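Local coordinates for uncharacterized protein (Bacteroides ovatus, PDB 4DQA), which is of unknown function but probably binds carbohydrate, joining an E-set-like N-terminal domain to a concanavalin A-like lectin/glucanase domain, at residues Ala167-Tyr173 and Phe279-Glu285. Residues are numbered along the deposited sequence; the frame is centred on the assembly and turned at random.
Sequences ALINVDY and FHGKMSE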
ATOM      1  N   ALA A 167     -11.060   5.045   1.646  1.00 12.99           N
ATOM      2  CA  ALA A 167     -11.271   3.747   2.295  1.00 11.51           C
ATOM      3  C   ALA A 167     -11.433   2.670   1.255  1.00 11.42           C
ATOM      4  O   ALA A 167     -11.889   2.925   0.126  1.00 12.51           O
ATOM      5  CB  ALA A 167     -12.510   3.774   3.140  1.00 12.89           C
ATOM      6  N   LEU A 168     -11.117   1.442   1.650  1.00 10.70           N
ATOM      7  CA  LEU A 168     -11.595   0.246   0.950  1.00 11.03           C
ATOM      8  C   LEU A 168     -12.910  -0.141   1.615  1.00 10.95           C
ATOM      9  O   LEU A 168     -12.997  -0.237   2.854  1.00 11.56           O
ATOM     10  CB  LEU A 168     -10.613  -0.917   1.072  1.00 11.73           C
ATOM     11  CG  LEU A 168      -9.288  -0.709   0.365  1.00 12.09           C
ATOM     12  CD1 LEU A 168      -8.208  -1.654   0.925  1.00 13.37           C
ATOM     13  CD2 LEU A 168      -9.411  -0.867  -1.143  1.00 14.44           C
ATOM     14  N   ILE A 169     -13.938  -0.372   0.797  1.00 11.32           N
ATOM     15  CA  ILE A 169     -15.262  -0.739   1.297  1.00 10.49           C
ATOM     16  C   ILE A 169     -15.821  -1.924   0.537  1.00  9.59           C
ATOM     17  O   ILE A 169     -15.507  -2.182  -0.614  1.00 11.53           O
ATOM     18  CB  ILE A 169     -16.283   0.432   1.218  1.00 11.05           C
ATOM     19  CG1 ILE A 169     -16.585   0.792  -0.237  1.00 13.72           C
ATOM     20  CG2 ILE A 169     -15.756   1.619   2.006  1.00 12.60           C
ATOM     21  CD1 ILE A 169     -17.731   1.783  -0.361  1.00 15.71           C
ATOM     22  N   ASN A 170     -16.678  -2.655   1.243  1.00 10.28           N
ATOM     23  CA  ASN A 170     -17.394  -3.793   0.691  1.00 11.75           C
ATOM     24  C   ASN A 170     -18.764  -3.797   1.328  1.00 11.94           C
ATOM     25  O   ASN A 170     -18.907  -4.033   2.527  1.00 12.59           O
ATOM     26  CB  ASN A 170     -16.645  -5.090   0.990  1.00 12.45           C
ATOM     27  CG  ASN A 170     -17.251  -6.282   0.296  1.00 15.22           C
ATOM     28  OD1 ASN A 170     -18.465  -6.394   0.201  1.00 14.33           O
ATOM     29  ND2 ASN A 170     -16.406  -7.160  -0.233  1.00 17.30           N
ATOM     30  N   VAL A 171     -19.775  -3.491   0.526  1.00 11.63           N
ATOM     31  CA  VAL A 171     -21.121  -3.287   1.037  1.00 11.24           C
ATOM     32  C   VAL A 171     -21.913  -4.593   1.095  1.00 12.93           C
ATOM     33  O   VAL A 171     -22.007  -5.319   0.095  1.00 13.37           O
ATOM     34  CB  VAL A 171     -21.874  -2.302   0.120  1.00 13.12           C
ATOM     35  CG1 VAL A 171     -23.262  -2.032   0.646  1.00 14.06           C
ATOM     36  CG2 VAL A 171     -21.115  -1.003   0.003  1.00 15.34           C
ATOM     37  N   ASP A 172     -22.505  -4.876   2.260  1.00 11.83           N
ATOM     38  CA  ASP A 172     -23.373  -6.031   2.397  1.00 13.48           C
ATOM     39  C   ASP A 172     -24.741  -5.785   1.755  1.00 14.13           C
ATOM     40  O   ASP A 172     -25.291  -6.652   1.046  1.00 14.66           O
ATOM     41  CB  ASP A 172     -23.559  -6.411   3.869  1.00 12.78           C
ATOM     42  CG  ASP A 172     -22.335  -7.095   4.471  1.00 16.55           C
ATOM     43  OD1 ASP A 172     -21.585  -7.765   3.739  1.00 18.88           O
ATOM     44  OD2 ASP A 172     -22.158  -6.993   5.697  1.00 19.35           O
ATOM     45  N   TYR A 173     -25.306  -4.620   2.052  1.00 11.78           N
ATOM     46  CA  TYR A 173     -26.546  -4.166   1.447  1.00 12.34           C
ATOM     47  C   TYR A 173     -26.678  -2.666   1.601  1.00 12.40           C
ATOM     48  O   TYR A 173     -26.075  -2.053   2.485  1.00 12.27           O
ATOM     49  CB  TYR A 173     -27.763  -4.861   2.059  1.00 12.83           C
ATOM     50  CG  TYR A 173     -28.038  -4.645   3.528  1.00 14.57           C
ATOM     51  CD1 TYR A 173     -27.472  -5.466   4.479  1.00 16.09           C
ATOM     52  CD2 TYR A 173     -28.954  -3.682   3.944  1.00 15.44           C
ATOM     53  CE1 TYR A 173     -27.789  -5.315   5.828  1.00 15.91           C
ATOM     54  CE2 TYR A 173     -29.288  -3.531   5.287  1.00 16.81           C
ATOM     55  CZ  TYR A 173     -28.698  -4.342   6.215  1.00 17.29           C
ATOM     56  OH  TYR A 173     -29.099  -4.180   7.541  1.00 18.44           O
ATOM     57  N   PHE A 279     -23.752   2.168   7.941  1.00 12.42           N
ATOM     58  CA  PHE A 279     -23.196   1.346   6.902  1.00 12.01           C
ATOM     59  C   PHE A 279     -23.324  -0.104   7.277  1.00 11.52           C
ATOM     60  O   PHE A 279     -23.111  -0.475   8.432  1.00 13.42           O
ATOM     61  CB  PHE A 279     -21.723   1.704   6.796  1.00 12.39           C
ATOM     62  CG  PHE A 279     -20.995   1.078   5.636  1.00 12.50           C
ATOM     63  CD1 PHE A 279     -21.063   1.655   4.393  1.00 15.81           C
ATOM     64  CD2 PHE A 279     -20.144   0.010   5.815  1.00 12.28           C
ATOM     65  CE1 PHE A 279     -20.375   1.097   3.316  1.00 16.60           C
ATOM     66  CE2 PHE A 279     -19.439  -0.538   4.743  1.00 13.67           C
ATOM     67  CZ  PHE A 279     -19.554   0.010   3.507  1.00 13.75           C
ATOM     68  N   HIS A 280     -23.656  -0.953   6.293  1.00 12.12           N
ATOM     69  CA  HIS A 280     -23.668  -2.391   6.498  1.00 10.67           C
ATOM     70  C   HIS A 280     -22.696  -3.033   5.546  1.00 10.41           C
ATOM     71  O   HIS A 280     -22.950  -3.117   4.337  1.00 12.15           O
ATOM     72  CB  HIS A 280     -25.061  -2.946   6.264  1.00 13.20           C
ATOM     73  CG  HIS A 280     -26.036  -2.492   7.298  1.00 14.84           C
ATOM     74  ND1 HIS A 280     -26.771  -1.339   7.176  1.00 20.73           N
ATOM     75  CD2 HIS A 280     -26.332  -3.009   8.513  1.00 19.12           C
ATOM     76  CE1 HIS A 280     -27.522  -1.187   8.256  1.00 17.14           C
ATOM     77  NE2 HIS A 280     -27.258  -2.170   9.090  1.00 23.40           N
ATOM     78  N   GLY A 281     -21.547  -3.462   6.075  1.00 11.33           N
ATOM     79  CA  GLY A 281     -20.478  -4.011   5.246  1.00 11.15           C
ATOM     80  C   GLY A 281     -19.169  -3.984   5.982  1.00 12.03           C
ATOM     81  O   GLY A 281     -19.146  -3.941   7.208  1.00 14.31           O
ATOM     82  N   LYS A 282     -18.087  -4.052   5.233  1.00 10.59           N
ATOM     83  CA  LYS A 282     -16.752  -4.029   5.795  1.00 10.86           C
ATOM     84  C   LYS A 282     -15.963  -2.845   5.274  1.00 11.23           C
ATOM     85  O   LYS A 282     -16.187  -2.377   4.148  1.00 12.29           O
ATOM     86  CB  LYS A 282     -16.009  -5.315   5.462  1.00 12.66           C
ATOM     87  CG  LYS A 282     -16.639  -6.568   6.034  1.00 16.29           C
ATOM     88  CD  LYS A 282     -15.849  -7.787   5.559  1.00 20.61           C
ATOM     89  CE  LYS A 282     -16.415  -9.096   6.014  1.00 29.33           C
ATOM     90  NZ  LYS A 282     -17.697  -9.374   5.296  1.00 24.02           N
HETATM   91  N   MSE A 283     -15.013  -2.374   6.076  1.00 10.62           N
HETATM   92  CA  MSE A 283     -14.090  -1.341   5.653  1.00 10.11           C
HETATM   93  C   MSE A 283     -12.675  -1.760   6.000  1.00 12.08           C
HETATM   94  O   MSE A 283     -12.437  -2.514   6.937  1.00 11.54           O
HETATM   95  CB  MSE A 283     -14.350   0.015   6.313  1.00 10.54           C
HETATM   96  CG  MSE A 283     -15.764   0.517   6.093  1.00 10.75           C
HETATM   97 SE   MSE A 283     -15.838   2.418   6.520  0.75 16.01          SE
HETATM   98  CE  MSE A 283     -17.729   2.561   6.926  1.00 13.31           C
ATOM     99  N   SER A 284     -11.753  -1.196   5.252  1.00 10.74           N
ATOM    100  CA  SER A 284     -10.323  -1.418   5.445  1.00 11.67           C
ATOM    101  C   SER A 284      -9.594  -0.174   4.997  1.00 10.82           C
ATOM    102  O   SER A 284     -10.038   0.540   4.102  1.00 12.30           O
ATOM    103  CB  SER A 284      -9.906  -2.623   4.625  1.00 10.78           C
ATOM    104  OG  SER A 284      -8.490  -2.809   4.575  1.00 12.78           O
ATOM    105  N   GLU A 285      -8.442   0.104   5.596  1.00 11.46           N
ATOM    106  CA  GLU A 285      -7.572   1.185   5.107  1.00 11.42           C
ATOM    107  C   GLU A 285      -8.310   2.516   5.014  1.00 11.33           C
ATOM    108  O   GLU A 285      -8.262   3.228   3.994  1.00 12.26           O
ATOM    109  CB  GLU A 285      -6.931   0.826   3.769  1.00 11.99           C
ATOM    110  CG  GLU A 285      -6.025  -0.357   3.827  1.00 11.14           C
ATOM    111  CD  GLU A 285      -4.817  -0.106   4.711  1.00 12.27           C
ATOM    112  OE1 GLU A 285      -4.096   0.885   4.459  1.00 12.09           O
ATOM    113  OE2 GLU A 285      -4.610  -0.864   5.692  1.00 13.73           O
TER
HETATM  114  O   HOH W   1     -18.968  -6.889   3.354  1.00 24.53           O
HETATM  115  O   HOH W   2     -19.797  -7.919   6.694  1.00 21.77           O
HETATM  116  O   HOH W   3     -25.083  -0.080   4.041  1.00 22.60           O
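Leu168 and Ser284 form one antiparallel hydrogen-bonded pair and Asn170 and Lys282 the next, the strand axes running at 164° to each other. Leu168 N donates to Ser284 O over 2.8 Å, and Asp172 N continues the pattern by bonding His280 O, also at 2.8 Å. Gly281 faces Val171 in a non-hydrogen-bonded pair where the chain turns a corner; having no CB, it lets Asn170 O and Val171 CA come close.

Ile169, Val171 and Met283 share one face of the sheet, apolar and buried, which Phe279 meets. Its CZ approaches Ile169 CB and lies 4.0 Å from Val171 CG2, both coming in obliquely, while CE of selenomethionine Met283 sits above one ring face, near the rim. Leu168, Asn170, Lys282 and Ser284 point to the other face. Glu285, at a corner, lies alongside Leu168, its CG methylene against CD1, and its carboxylate leaves for Tyr315, Arg287 and Lys317. Asp172 OD1 stays 4.5 Å from Lys282 NZ, beyond a salt bridge, but a water bridges OD2 to NZ, which suits these solvent-accessible residues.

Tyr173 and His280, whose flat rings can lie nearly parallel, make an offset stack with planes at 19°. With chi1 at 62°, Tyr173 CG sits between its backbone N and carbonyl carbon, which brings a ring face against His280 CB in a CH-pi contact. Another water joins Tyr173 O to His280 N.

The pair lies inside the larger antiparallel sheet of the lectin-like domain: strand 223-231 flanks Ala167-Val171, while strand 141-146 borders the partner strand and brings Phe145 against Phe279 and Met283.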